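Local coordinates for protein caspase-1 subunit p19/18 (Spodoptera frugiperda, PDB 1M72) that is a cysteine protease of the caspase family that probably takes part in the caspase cascade executing apoptosis, working as a heterotetramer of large and small subunits, at residues M93-A98 with D133-L138; K143-Q148 with A180-A185; A149-R154 with T188-F193. One frame throughout, in Å; residues are numbered along the deposited sequence.

Contact 1: residues M93-A98 with D133-L138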
ATOM      1  N   MET C  93       7.480  -0.136 -25.643  1.00 39.23           N
ATOM      2  CA  MET C  93       8.907  -0.036 -25.900  1.00 36.99           C
ATOM      3  C   MET C  93       9.677  -1.229 -25.335  1.00 36.05           C
ATOM      4  O   MET C  93       9.138  -2.059 -24.612  1.00 35.52           O
ATOM      5  CB  MET C  93       9.431   1.261 -25.302  1.00 37.00           C
ATOM      6  CG  MET C  93       8.668   2.470 -25.812  1.00 35.79           C
ATOM      7  SD  MET C  93       9.348   3.947 -25.172  1.00 37.77           S
ATOM      8  CE  MET C  93       9.458   5.028 -26.705  1.00 38.86           C
ATOM      9  N   ASP C  94      10.947  -1.312 -25.671  1.00 33.85           N
ATOM     10  CA  ASP C  94      11.770  -2.397 -25.184  1.00 34.72           C
ATOM     11  C   ASP C  94      12.536  -1.922 -23.948  1.00 32.64           C
ATOM     12  O   ASP C  94      13.463  -1.121 -24.044  1.00 31.26           O
ATOM     13  CB  ASP C  94      12.725  -2.837 -26.298  1.00 38.01           C
ATOM     14  CG  ASP C  94      13.673  -3.935 -25.858  1.00 38.67           C
ATOM     15  OD1 ASP C  94      13.612  -4.397 -24.693  1.00 37.15           O
ATOM     16  OD2 ASP C  94      14.494  -4.329 -26.696  1.00 44.44           O
ATOM     17  N   HIS C  95      12.132  -2.422 -22.786  1.00 32.54           N
ATOM     18  CA  HIS C  95      12.739  -2.027 -21.516  1.00 30.53           C
ATOM     19  C   HIS C  95      13.850  -2.956 -21.041  1.00 30.05           C
ATOM     20  O   HIS C  95      14.310  -2.851 -19.895  1.00 30.17           O
ATOM     21  CB  HIS C  95      11.640  -1.933 -20.453  1.00 27.72           C
ATOM     22  CG  HIS C  95      10.649  -0.860 -20.732  1.00 26.32           C
ATOM     23  ND1 HIS C  95      10.878   0.460 -20.410  1.00 27.40           N
ATOM     24  CD2 HIS C  95       9.465  -0.892 -21.384  1.00 26.25           C
ATOM     25  CE1 HIS C  95       9.879   1.193 -20.855  1.00 24.78           C
ATOM     26  NE2 HIS C  95       9.009   0.399 -21.452  1.00 24.54           N
ATOM     27  N   SER C  96      14.296  -3.835 -21.933  1.00 29.59           N
ATOM     28  CA  SER C  96      15.344  -4.804 -21.610  1.00 31.10           C
ATOM     29  C   SER C  96      16.547  -4.219 -20.896  1.00 29.34           C
ATOM     30  O   SER C  96      17.049  -4.812 -19.950  1.00 29.50           O
ATOM     31  CB  SER C  96      15.815  -5.525 -22.876  1.00 30.64           C
ATOM     32  OG  SER C  96      14.787  -6.362 -23.388  1.00 34.36           O
ATOM     33  N   ASP C  97      17.003  -3.053 -21.326  1.00 29.20           N
ATOM     34  CA  ASP C  97      18.182  -2.484 -20.679  1.00 33.35           C
ATOM     35  C   ASP C  97      17.935  -1.446 -19.593  1.00 30.09           C
ATOM     36  O   ASP C  97      18.866  -0.750 -19.188  1.00 30.77           O
ATOM     37  CB  ASP C  97      19.179  -1.954 -21.734  1.00 34.22           C
ATOM     38  CG  ASP C  97      19.728  -3.085 -22.637  1.00 36.05           C
ATOM     39  OD1 ASP C  97      20.028  -4.172 -22.122  1.00 33.38           O
ATOM     40  OD2 ASP C  97      19.848  -2.894 -23.866  1.00 41.95           O
ATOM     41  N   ALA C  98      16.696  -1.392 -19.097  1.00 27.27           N
ATOM     42  CA  ALA C  98      16.340  -0.464 -18.012  1.00 27.75           C
ATOM     43  C   ALA C  98      16.116  -1.207 -16.666  1.00 25.17           C
ATOM     44  O   ALA C  98      15.652  -2.337 -16.641  1.00 25.31           O
ATOM     45  CB  ALA C  98      15.071   0.319 -18.382  1.00 23.90           C
ATOM     46  N   ASP C 133       2.509  -9.609 -18.501  1.00 29.17           N
ATOM     47  CA  ASP C 133       2.044 -10.157 -19.755  1.00 27.66           C
ATOM     48  C   ASP C 133       2.008  -9.094 -20.865  1.00 28.78           C
ATOM     49  O   ASP C 133       2.316  -9.394 -22.016  1.00 32.17           O
ATOM     50  CB  ASP C 133       0.673 -10.790 -19.550  1.00 28.43           C
ATOM     51  CG  ASP C 133      -0.320  -9.830 -18.932  1.00 30.89           C
ATOM     52  OD1 ASP C 133       0.108  -8.890 -18.224  1.00 27.43           O
ATOM     53  OD2 ASP C 133      -1.526 -10.032 -19.150  1.00 34.52           O
ATOM     54  N   LYS C 134       1.659  -7.857 -20.533  1.00 29.02           N
ATOM     55  CA  LYS C 134       1.584  -6.799 -21.543  1.00 29.79           C
ATOM     56  C   LYS C 134       2.924  -6.125 -21.814  1.00 31.22           C
ATOM     57  O   LYS C 134       3.143  -5.609 -22.909  1.00 30.26           O
ATOM     58  CB  LYS C 134       0.548  -5.739 -21.133  1.00 30.07           C
ATOM     59  CG  LYS C 134      -0.845  -6.335 -20.871  1.00 33.95           C
ATOM     60  CD  LYS C 134      -1.920  -5.298 -20.579  1.00 34.25           C
ATOM     61  CE  LYS C 134      -3.150  -5.944 -19.915  1.00 37.62           C
ATOM     62  NZ  LYS C 134      -3.947  -6.725 -20.886  1.00 39.57           N
ATOM     63  N   CYS C 135       3.811  -6.119 -20.815  1.00 29.97           N
ATOM     64  CA  CYS C 135       5.128  -5.511 -20.947  1.00 28.16           C
ATOM     65  C   CYS C 135       6.232  -6.439 -20.341  1.00 29.14           C
ATOM     66  O   CYS C 135       6.802  -6.164 -19.263  1.00 30.17           O
ATOM     67  CB  CYS C 135       5.116  -4.131 -20.281  1.00 28.52           C
ATOM     68  SG  CYS C 135       6.583  -3.133 -20.560  1.00 32.56           S
ATOM     69  N   PRO C 136       6.543  -7.548 -21.052  1.00 25.20           N
ATOM     70  CA  PRO C 136       7.538  -8.556 -20.674  1.00 23.23           C
ATOM     71  C   PRO C 136       8.923  -7.978 -20.380  1.00 21.02           C
ATOM     72  O   PRO C 136       9.580  -8.444 -19.475  1.00 24.70           O
ATOM     73  CB  PRO C 136       7.575  -9.512 -21.881  1.00 24.03           C
ATOM     74  CG  PRO C 136       6.328  -9.245 -22.611  1.00 27.33           C
ATOM     75  CD  PRO C 136       6.056  -7.783 -22.420  1.00 26.65           C
ATOM     76  N   THR C 137       9.379  -6.964 -21.105  1.00 21.32           N
ATOM     77  CA  THR C 137      10.720  -6.435 -20.817  1.00 21.04           C
ATOM     78  C   THR C 137      10.899  -5.682 -19.489  1.00 23.99           C
ATOM     79  O   THR C 137      12.010  -5.219 -19.181  1.00 24.89           O
ATOM     80  CB  THR C 137      11.252  -5.590 -21.985  1.00 21.77           C
ATOM     81  OG1 THR C 137      10.497  -4.384 -22.114  1.00 23.22           O
ATOM     82  CG2 THR C 137      11.134  -6.401 -23.315  1.00 23.97           C
ATOM     83  N   LEU C 138       9.812  -5.515 -18.714  1.00 24.44           N
ATOM     84  CA  LEU C 138       9.940  -4.898 -17.395  1.00 23.90           C
ATOM     85  C   LEU C 138       9.534  -6.009 -16.432  1.00 25.23           C
ATOM     86  O   LEU C 138       9.381  -5.789 -15.231  1.00 27.25           O
ATOM     87  CB  LEU C 138       9.031  -3.671 -17.216  1.00 24.13           C
ATOM     88  CG  LEU C 138       9.367  -2.284 -17.805  1.00 18.53           C
ATOM     89  CD1 LEU C 138       8.163  -1.383 -17.609  1.00 19.76           C
ATOM     90  CD2 LEU C 138      10.612  -1.651 -17.141  1.00 20.70           C
TER

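Contact 2: residues K143-Q148 with A180-A185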
ATOM      1  N   LYS C 143       8.072  -1.257 -11.102  1.00 22.75           N
ATOM      2  CA  LYS C 143       7.279  -0.290 -11.865  1.00 21.76           C
ATOM      3  C   LYS C 143       6.661   0.654 -10.819  1.00 21.21           C
ATOM      4  O   LYS C 143       5.787   0.272 -10.039  1.00 19.33           O
ATOM      5  CB  LYS C 143       6.222  -1.055 -12.697  1.00 21.73           C
ATOM      6  CG  LYS C 143       6.906  -2.023 -13.681  1.00 20.74           C
ATOM      7  CD  LYS C 143       5.983  -3.088 -14.227  1.00 21.05           C
ATOM      8  CE  LYS C 143       5.928  -4.309 -13.308  1.00 17.42           C
ATOM      9  NZ  LYS C 143       7.082  -5.249 -13.561  1.00 21.11           N
ATOM     10  N   LEU C 144       7.159   1.887 -10.813  1.00 20.29           N
ATOM     11  CA  LEU C 144       6.766   2.921  -9.858  1.00 21.66           C
ATOM     12  C   LEU C 144       5.761   3.984 -10.335  1.00 20.39           C
ATOM     13  O   LEU C 144       5.877   4.561 -11.427  1.00 19.36           O
ATOM     14  CB  LEU C 144       8.037   3.609  -9.326  1.00 16.63           C
ATOM     15  CG  LEU C 144       9.249   2.670  -9.168  1.00 24.24           C
ATOM     16  CD1 LEU C 144      10.500   3.457  -8.794  1.00 25.78           C
ATOM     17  CD2 LEU C 144       8.976   1.621  -8.100  1.00 26.90           C
ATOM     18  N   PHE C 145       4.793   4.265  -9.468  1.00 21.07           N
ATOM     19  CA  PHE C 145       3.771   5.237  -9.796  1.00 20.09           C
ATOM     20  C   PHE C 145       3.579   6.225  -8.664  1.00 21.68           C
ATOM     21  O   PHE C 145       3.352   5.828  -7.522  1.00 19.53           O
ATOM     22  CB  PHE C 145       2.454   4.520 -10.127  1.00 16.35           C
ATOM     23  CG  PHE C 145       2.570   3.626 -11.328  1.00 21.25           C
ATOM     24  CD1 PHE C 145       3.146   2.356 -11.213  1.00 20.32           C
ATOM     25  CD2 PHE C 145       2.235   4.096 -12.598  1.00 20.74           C
ATOM     26  CE1 PHE C 145       3.408   1.568 -12.328  1.00 21.08           C
ATOM     27  CE2 PHE C 145       2.486   3.324 -13.729  1.00 25.74           C
ATOM     28  CZ  PHE C 145       3.078   2.059 -13.602  1.00 21.47           C
ATOM     29  N   PHE C 146       3.672   7.517  -8.986  1.00 20.96           N
ATOM     30  CA  PHE C 146       3.485   8.535  -7.979  1.00 22.54           C
ATOM     31  C   PHE C 146       2.355   9.441  -8.386  1.00 23.55           C
ATOM     32  O   PHE C 146       2.352   9.999  -9.487  1.00 22.63           O
ATOM     33  CB  PHE C 146       4.769   9.321  -7.773  1.00 22.71           C
ATOM     34  CG  PHE C 146       5.861   8.499  -7.207  1.00 23.02           C
ATOM     35  CD1 PHE C 146       6.692   7.742  -8.050  1.00 19.77           C
ATOM     36  CD2 PHE C 146       6.048   8.437  -5.835  1.00 23.44           C
ATOM     37  CE1 PHE C 146       7.695   6.935  -7.520  1.00 19.75           C
ATOM     38  CE2 PHE C 146       7.057   7.625  -5.275  1.00 21.58           C
ATOM     39  CZ  PHE C 146       7.888   6.867  -6.130  1.00 19.70           C
ATOM     40  N   ILE C 147       1.390   9.593  -7.488  1.00 20.95           N
ATOM     41  CA  ILE C 147       0.244  10.407  -7.818  1.00 19.26           C
ATOM     42  C   ILE C 147      -0.041  11.535  -6.867  1.00 19.75           C
ATOM     43  O   ILE C 147      -0.337  11.317  -5.671  1.00 21.45           O
ATOM     44  CB  ILE C 147      -1.012   9.516  -7.934  1.00 22.20           C
ATOM     45  CG1 ILE C 147      -0.773   8.457  -9.018  1.00 21.45           C
ATOM     46  CG2 ILE C 147      -2.248  10.367  -8.269  1.00 16.35           C
ATOM     47  CD1 ILE C 147      -1.593   7.310  -8.832  1.00 25.54           C
ATOM     48  N   GLN C 148       0.086  12.756  -7.375  1.00 20.67           N
ATOM     49  CA  GLN C 148      -0.257  13.941  -6.567  1.00 19.21           C
ATOM     50  C   GLN C 148      -1.619  14.393  -7.126  1.00 18.42           C
ATOM     51  O   GLN C 148      -1.690  14.890  -8.235  1.00 16.31           O
ATOM     52  CB  GLN C 148       0.778  15.040  -6.730  1.00 13.85           C
ATOM     53  CG  GLN C 148       0.387  16.423  -6.106  1.00 11.59           C
ATOM     54  CD  GLN C 148      -0.099  16.308  -4.677  1.00 15.03           C
ATOM     55  OE1 GLN C 148       0.524  15.657  -3.825  1.00 19.90           O
ATOM     56  NE2 GLN C 148      -1.219  16.941  -4.399  1.00 14.91           N
ATOM     57  N   ALA C 180       2.814  -8.576  -9.914  1.00 18.30           N
ATOM     58  CA  ALA C 180       3.835  -8.326  -8.906  1.00 18.25           C
ATOM     59  C   ALA C 180       4.706  -7.182  -9.361  1.00 18.08           C
ATOM     60  O   ALA C 180       4.778  -6.869 -10.539  1.00 17.29           O
ATOM     61  CB  ALA C 180       4.745  -9.559  -8.699  1.00 16.78           C
ATOM     62  N   ASP C 181       5.367  -6.575  -8.389  1.00 19.13           N
ATOM     63  CA  ASP C 181       6.364  -5.543  -8.629  1.00 21.95           C
ATOM     64  C   ASP C 181       5.946  -4.153  -8.985  1.00 21.40           C
ATOM     65  O   ASP C 181       6.678  -3.410  -9.668  1.00 20.54           O
ATOM     66  CB  ASP C 181       7.410  -6.079  -9.618  1.00 22.83           C
ATOM     67  CG  ASP C 181       7.989  -7.405  -9.139  1.00 25.53           C
ATOM     68  OD1 ASP C 181       8.167  -7.537  -7.901  1.00 26.59           O
ATOM     69  OD2 ASP C 181       8.225  -8.308  -9.966  1.00 23.66           O
ATOM     70  N   PHE C 182       4.791  -3.795  -8.453  1.00 21.40           N
ATOM     71  CA  PHE C 182       4.262  -2.459  -8.642  1.00 23.53           C
ATOM     72  C   PHE C 182       4.336  -1.771  -7.280  1.00 24.13           C
ATOM     73  O   PHE C 182       4.135  -2.409  -6.221  1.00 23.57           O
ATOM     74  CB  PHE C 182       2.781  -2.486  -9.109  1.00 20.38           C
ATOM     75  CG  PHE C 182       2.602  -2.832 -10.567  1.00 22.39           C
ATOM     76  CD1 PHE C 182       2.359  -1.819 -11.522  1.00 20.39           C
ATOM     77  CD2 PHE C 182       2.698  -4.166 -11.000  1.00 18.52           C
ATOM     78  CE1 PHE C 182       2.222  -2.125 -12.901  1.00 20.54           C
ATOM     79  CE2 PHE C 182       2.556  -4.489 -12.364  1.00 22.20           C
ATOM     80  CZ  PHE C 182       2.318  -3.459 -13.332  1.00 19.39           C
ATOM     81  N   LEU C 183       4.643  -0.483  -7.332  1.00 22.35           N
ATOM     82  CA  LEU C 183       4.659   0.358  -6.168  1.00 20.91           C
ATOM     83  C   LEU C 183       3.797   1.539  -6.596  1.00 19.63           C
ATOM     84  O   LEU C 183       4.101   2.219  -7.583  1.00 16.85           O
ATOM     85  CB  LEU C 183       6.050   0.849  -5.847  1.00 25.61           C
ATOM     86  CG  LEU C 183       6.113   1.842  -4.665  1.00 25.33           C
ATOM     87  CD1 LEU C 183       5.582   1.176  -3.440  1.00 20.19           C
ATOM     88  CD2 LEU C 183       7.563   2.302  -4.465  1.00 22.12           C
ATOM     89  N   ILE C 184       2.731   1.790  -5.850  1.00 18.38           N
ATOM     90  CA  ILE C 184       1.835   2.864  -6.207  1.00 20.24           C
ATOM     91  C   ILE C 184       1.640   3.759  -5.010  1.00 21.48           C
ATOM     92  O   ILE C 184       0.941   3.398  -4.013  1.00 18.85           O
ATOM     93  CB  ILE C 184       0.435   2.311  -6.705  1.00 21.60           C
ATOM     94  CG1 ILE C 184       0.627   1.423  -7.934  1.00 18.02           C
ATOM     95  CG2 ILE C 184      -0.515   3.502  -7.053  1.00 18.59           C
ATOM     96  CD1 ILE C 184      -0.662   0.704  -8.412  1.00 19.01           C
ATOM     97  N   ALA C 185       2.246   4.939  -5.143  1.00 20.62           N
ATOM     98  CA  ALA C 185       2.214   5.953  -4.107  1.00 21.18           C
ATOM     99  C   ALA C 185       1.293   7.146  -4.369  1.00 21.82           C
ATOM    100  O   ALA C 185       1.533   7.957  -5.274  1.00 19.76           O
ATOM    101  CB  ALA C 185       3.590   6.448  -3.834  1.00 19.01           C
TER
HETATM  102  O   HOH W   1       7.292  -7.935 -12.756  1.00 17.75           O

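Contact 3: residues A149-R154 with T188-F193. With EDO (1,2-ethanediol), chain J.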
ATOM      1  N   ALA C 149      -2.676  14.168  -6.350  1.00 20.48           N
ATOM      2  CA  ALA C 149      -4.059  14.509  -6.715  1.00 22.61           C
ATOM      3  C   ALA C 149      -4.971  14.134  -5.545  1.00 26.08           C
ATOM      4  O   ALA C 149      -4.603  13.278  -4.717  1.00 28.32           O
ATOM      5  CB  ALA C 149      -4.499  13.753  -7.983  1.00 22.60           C
ATOM      6  N   CYS C 150      -6.142  14.767  -5.436  1.00 24.74           N
ATOM      7  CA  CYS C 150      -7.032  14.418  -4.329  1.00 25.80           C
ATOM      8  C   CYS C 150      -7.697  13.095  -4.662  1.00 26.12           C
ATOM      9  O   CYS C 150      -7.871  12.781  -5.842  1.00 19.97           O
ATOM     10  CB  CYS C 150      -8.141  15.444  -4.185  1.00 26.89           C
ATOM     11  SG  CYS C 150      -7.572  16.997  -3.542  1.00 29.77           S
ATOM     12  N   GLN C 151      -8.068  12.344  -3.625  1.00 24.08           N
ATOM     13  CA  GLN C 151      -8.752  11.062  -3.804  1.00 25.79           C
ATOM     14  C   GLN C 151     -10.152  11.237  -3.176  1.00 27.58           C
ATOM     15  O   GLN C 151     -10.807  10.265  -2.798  1.00 26.32           O
ATOM     16  CB  GLN C 151      -8.012   9.931  -3.087  1.00 20.99           C
ATOM     17  CG  GLN C 151      -6.677   9.556  -3.661  1.00 23.70           C
ATOM     18  CD  GLN C 151      -6.396   8.061  -3.462  1.00 26.33           C
ATOM     19  OE1 GLN C 151      -7.047   7.214  -4.081  1.00 24.48           O
ATOM     20  NE2 GLN C 151      -5.440   7.736  -2.594  1.00 22.78           N
ATOM     21  N   GLY C 152     -10.599  12.488  -3.100  1.00 26.54           N
ATOM     22  CA  GLY C 152     -11.879  12.785  -2.496  1.00 27.54           C
ATOM     23  C   GLY C 152     -11.857  14.145  -1.823  1.00 29.79           C
ATOM     24  O   GLY C 152     -10.917  14.918  -1.992  1.00 29.76           O
ATOM     25  N   ASP C 153     -12.891  14.444  -1.042  1.00 32.23           N
ATOM     26  CA  ASP C 153     -12.975  15.727  -0.382  1.00 31.34           C
ATOM     27  C   ASP C 153     -13.055  15.634   1.109  1.00 31.34           C
ATOM     28  O   ASP C 153     -13.509  16.557   1.737  1.00 33.78           O
ATOM     29  CB  ASP C 153     -14.179  16.528  -0.903  1.00 34.82           C
ATOM     30  CG  ASP C 153     -15.556  15.826  -0.628  1.00 40.18           C
ATOM     31  OD1 ASP C 153     -15.730  15.096   0.381  1.00 37.79           O
ATOM     32  OD2 ASP C 153     -16.484  16.037  -1.438  1.00 43.47           O
ATOM     33  N   ARG C 154     -12.629  14.537   1.705  1.00 31.88           N
ATOM     34  CA  ARG C 154     -12.684  14.477   3.153  1.00 33.13           C
ATOM     35  C   ARG C 154     -11.459  15.229   3.746  1.00 32.42           C
ATOM     36  O   ARG C 154     -10.436  15.413   3.059  1.00 30.78           O
ATOM     37  CB  ARG C 154     -12.771  13.018   3.617  1.00 35.50           C
ATOM     38  CG  ARG C 154     -13.922  12.282   2.946  1.00 42.63           C
ATOM     39  CD  ARG C 154     -14.595  11.287   3.876  1.00 48.83           C
ATOM     40  NE  ARG C 154     -15.892  10.772   3.370  1.00 61.01           N
ATOM     41  CZ  ARG C 154     -16.955  11.505   2.974  1.00 62.31           C
ATOM     42  NH1 ARG C 154     -16.924  12.843   2.988  1.00 63.69           N
ATOM     43  NH2 ARG C 154     -18.082  10.890   2.588  1.00 58.51           N
ATOM     44  N   THR C 188      -2.201  11.020  -0.869  1.00 20.58           N
ATOM     45  CA  THR C 188      -3.182  10.986   0.200  1.00 21.62           C
ATOM     46  C   THR C 188      -3.970   9.675   0.224  1.00 21.60           C
ATOM     47  O   THR C 188      -3.918   8.841  -0.712  1.00 19.93           O
ATOM     48  CB  THR C 188      -4.160  12.217   0.052  1.00 21.15           C
ATOM     49  OG1 THR C 188      -4.866  12.417   1.268  1.00 27.53           O
ATOM     50  CG2 THR C 188      -5.205  11.956  -1.079  1.00 22.51           C
ATOM     51  N   VAL C 189      -4.692   9.514   1.317  1.00 20.87           N
ATOM     52  CA  VAL C 189      -5.525   8.351   1.600  1.00 23.15           C
ATOM     53  C   VAL C 189      -6.819   8.371   0.748  1.00 23.50           C
ATOM     54  O   VAL C 189      -7.331   9.439   0.392  1.00 21.58           O
ATOM     55  CB  VAL C 189      -5.850   8.384   3.134  1.00 25.50           C
ATOM     56  CG1 VAL C 189      -7.092   7.638   3.443  1.00 29.15           C
ATOM     57  CG2 VAL C 189      -4.692   7.805   3.905  1.00 24.45           C
ATOM     58  N   PRO C 190      -7.360   7.190   0.390  1.00 22.56           N
ATOM     59  CA  PRO C 190      -8.590   7.268  -0.409  1.00 21.41           C
ATOM     60  C   PRO C 190      -9.689   8.051   0.296  1.00 22.99           C
ATOM     61  O   PRO C 190      -9.924   7.894   1.504  1.00 22.87           O
ATOM     62  CB  PRO C 190      -8.962   5.799  -0.617  1.00 25.26           C
ATOM     63  CG  PRO C 190      -7.561   5.090  -0.582  1.00 21.81           C
ATOM     64  CD  PRO C 190      -6.914   5.801   0.579  1.00 17.74           C
ATOM     65  N   GLY C 191     -10.364   8.899  -0.477  1.00 25.67           N
ATOM     66  CA  GLY C 191     -11.431   9.740   0.042  1.00 24.42           C
ATOM     67  C   GLY C 191     -11.013  11.146   0.482  1.00 29.10           C
ATOM     68  O   GLY C 191     -11.874  12.029   0.636  1.00 29.99           O
ATOM     69  N   TYR C 192      -9.710  11.386   0.634  1.00 24.63           N
ATOM     70  CA  TYR C 192      -9.238  12.677   1.147  1.00 23.03           C
ATOM     71  C   TYR C 192      -8.666  13.686   0.201  1.00 23.25           C
ATOM     72  O   TYR C 192      -8.210  13.356  -0.893  1.00 22.61           O
ATOM     73  CB  TYR C 192      -8.197  12.454   2.254  1.00 20.48           C
ATOM     74  CG  TYR C 192      -8.842  11.904   3.468  1.00 24.21           C
ATOM     75  CD1 TYR C 192      -9.354  10.598   3.455  1.00 28.59           C
ATOM     76  CD2 TYR C 192      -9.170  12.746   4.550  1.00 24.70           C
ATOM     77  CE1 TYR C 192     -10.202  10.146   4.466  1.00 32.64           C
ATOM     78  CE2 TYR C 192     -10.006  12.317   5.562  1.00 29.18           C
ATOM     79  CZ  TYR C 192     -10.542  11.012   5.516  1.00 35.56           C
ATOM     80  OH  TYR C 192     -11.493  10.601   6.440  1.00 35.38           O
ATOM     81  N   PHE C 193      -8.693  14.940   0.653  1.00 25.52           N
ATOM     82  CA  PHE C 193      -8.091  16.047  -0.091  1.00 25.68           C
ATOM     83  C   PHE C 193      -6.569  15.843  -0.035  1.00 27.41           C
ATOM     84  O   PHE C 193      -6.039  15.133   0.850  1.00 25.04           O
ATOM     85  CB  PHE C 193      -8.355  17.398   0.577  1.00 31.13           C
ATOM     86  CG  PHE C 193      -9.705  17.965   0.324  1.00 38.65           C
ATOM     87  CD1 PHE C 193     -10.604  18.133   1.381  1.00 42.48           C
ATOM     88  CD2 PHE C 193     -10.061  18.400  -0.954  1.00 43.18           C
ATOM     89  CE1 PHE C 193     -11.862  18.741   1.189  1.00 45.59           C
ATOM     90  CE2 PHE C 193     -11.313  19.013  -1.185  1.00 50.19           C
ATOM     91  CZ  PHE C 193     -12.227  19.189  -0.095  1.00 50.78           C
TER
HETATM   92  C1  EDO J 507      -4.979  12.766   4.456  1.00 36.95           C
HETATM   93  O1  EDO J 507      -4.450  11.673   3.675  1.00 35.84           O
HETATM   94  C2  EDO J 507      -4.982  12.355   5.892  1.00 35.26           C
HETATM   95  O2  EDO J 507      -5.987  11.388   6.052  1.00 37.74           O
HETATM   96  O   HOH W   2      -3.189  11.063  -3.773  1.00 37.77           O
HETATM   97  O   HOH W   3      -7.085  15.203   3.509  1.00 35.68           O

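Contact 1: residues M93-A98 with D133-L138
Asp94 OD1, lying 3.5 Å from the Thr137 methyl CG2, is held twice by Ser96. Ser96 N reaches it at 2.9 Å from above the carboxylate plane and closes an Asx turn, while Ser96 OG, at 2.6 Å, donates to the syn lone pair of Asp94 OD1. From the other segment, Thr137 OG1 accepts the backbone N-H of His95 at 2.6 Å, with 154° at the hydrogen. Thr137 divides its two branches between the neighbours: chi1 of 68° sets OG1 between its own backbone N and carbonyl carbon, facing His95, and leaves CG2 to rest against Asp94 OD1 and Ser96 OG. The same hydroxyl oxygen meets the imidazole of His95 in the plane of the ring, at its edge. Leu138 covers one face of that ring: its CD1 stands 4.1 Å from the ring centroid, nearly on the normal, and its CD2 packs on His95 CB at 3.5 Å. Cys135 SG comes in obliquely, 3.7 Å from His95 CD2. The ring also touches Met34 on strand 31-39. The loop leading into strand 98-106 is thus pinned to the short 3-10 turn 136-138 by a single direct hydrogen bond, beside a buried imidazole whose NE2 is hydrogen-bonded to the carbonyl of Thr90 in helix 80-92, while Leu138 covers one face.

Contact 2: residues K143-Q148 with A180-A185
Lys143 runs its aliphatic chain over one face of the Phe182 ring. CB starts 3.9 Å from Asp181 O and close to Phe182 CD1; CD then lies 3.8 Å from Phe182 CZ, and CE settles 3.5 Å from Phe182 CE2, a CH-pi contact over the face. Bends at chi3 and chi4 (-87° and -83°) curl the end of the chain so that NZ leaves the ring and hydrogen-bonds to the carbonyls of Leu138 and Lys141. NZ also donates to a water, 2.8 Å away, which in turn donates a hydrogen bond to Asp181 OD2; the two charges are therefore linked through water without touching. Asp181 OD1 is hydrogen-bonded separately to Tyr25 and Thr260. At the CD1 side of Phe182 the Phe145 ring approaches obliquely, its CE1 3.6 Å from Phe182 CD1. The two strands that carry these side chains run parallel, 9° apart in direction, and five backbone hydrogen bonds alternate from Lys143 N to Asp181 O through to Ile147 N with Ala185 O. On the face opposite Lys143 and Phe182, Leu144 CD2 meets Leu183 CB at 3.8 Å, and the Ala185 methyl fits 3.7 Å from Phe146 CD2. Both strands are interior ones of the six-stranded caspase sheet: strand 98-106 pairs with the other edge of 143-148, and 254-257 joins antiparallel beside 182-186. Helix 203-215 packs on Phe146 and Ala185, and helix 221-235 on Phe146 and Leu183, while Trp127 of helix 125-128 touches Phe182, Ile184 and Ile147 on the other face.

Contact 3: residues A149-R154 with T188-F193
Gln151 turns its CG beside its own backbone N (chi1 -68°) and bends again at chi2 (-148°), which lays its amide alongside Pro190 and brings NE2 within 2.7 Å of Thr188 O. The hydrogen bond leaves close to the plane of the glutamine amide but meets the carbonyl tilted from its plane. These are two active-site loops of the caspase fold, the first carrying Cys150, the probable nucleophile, whose SG is covalently joined to the bound peptide. Backbone bonds stitch the loops together: Gln151 N to Tyr192 O at 2.9 Å, Arg154 N to Gly191 O at 2.8 Å, and Phe193 N back to Arg154 O at 3.0 Å. Gly191 sits within the type II turn 189-192, and at Gly152 the backbones come so close that CA lies 3.2 Å from Gly191 O. Both aromatic residues are covered by the first loop. Asp153 CA stands over the centre of the Phe193 ring, 3.5 Å from its centroid, whereas Cys150 SG meets that ring at the edge. Phe193 also packs on an apolar side chain of the peptide, so it touches both the cysteine loop and the ligand. Tyr192 contacts the ring of His179 of the second subunit. Arg154 CB covers one face of the Tyr192 ring, 3.6 Å from the centroid, and O2 of a 1,2-ethanediol molecule, probably left from crystallisation, lies over the opposite face.

The three contacts step across one caspase domain from a loop end to the catalytic end. Contact 1 and contact 3 lie on opposite sides of the chain's centre, their centres about 32 Å apart, with contact 2 between them, about 16 Å from the first and 17 Å from the other. Contact 1 touches contact 2 through Leu138 O and Lys143 NZ. Contact 3 adjoins contact 2 along the chain: strand 143-148 is followed, one residue on, by Cys150, and the strand begun at 182 leads to the loop 188-193. The parallel pair thus delivers both loops to the peptide site, where His108, the other probable catalytic residue, has its side chain about 6 Å from that of Ala149.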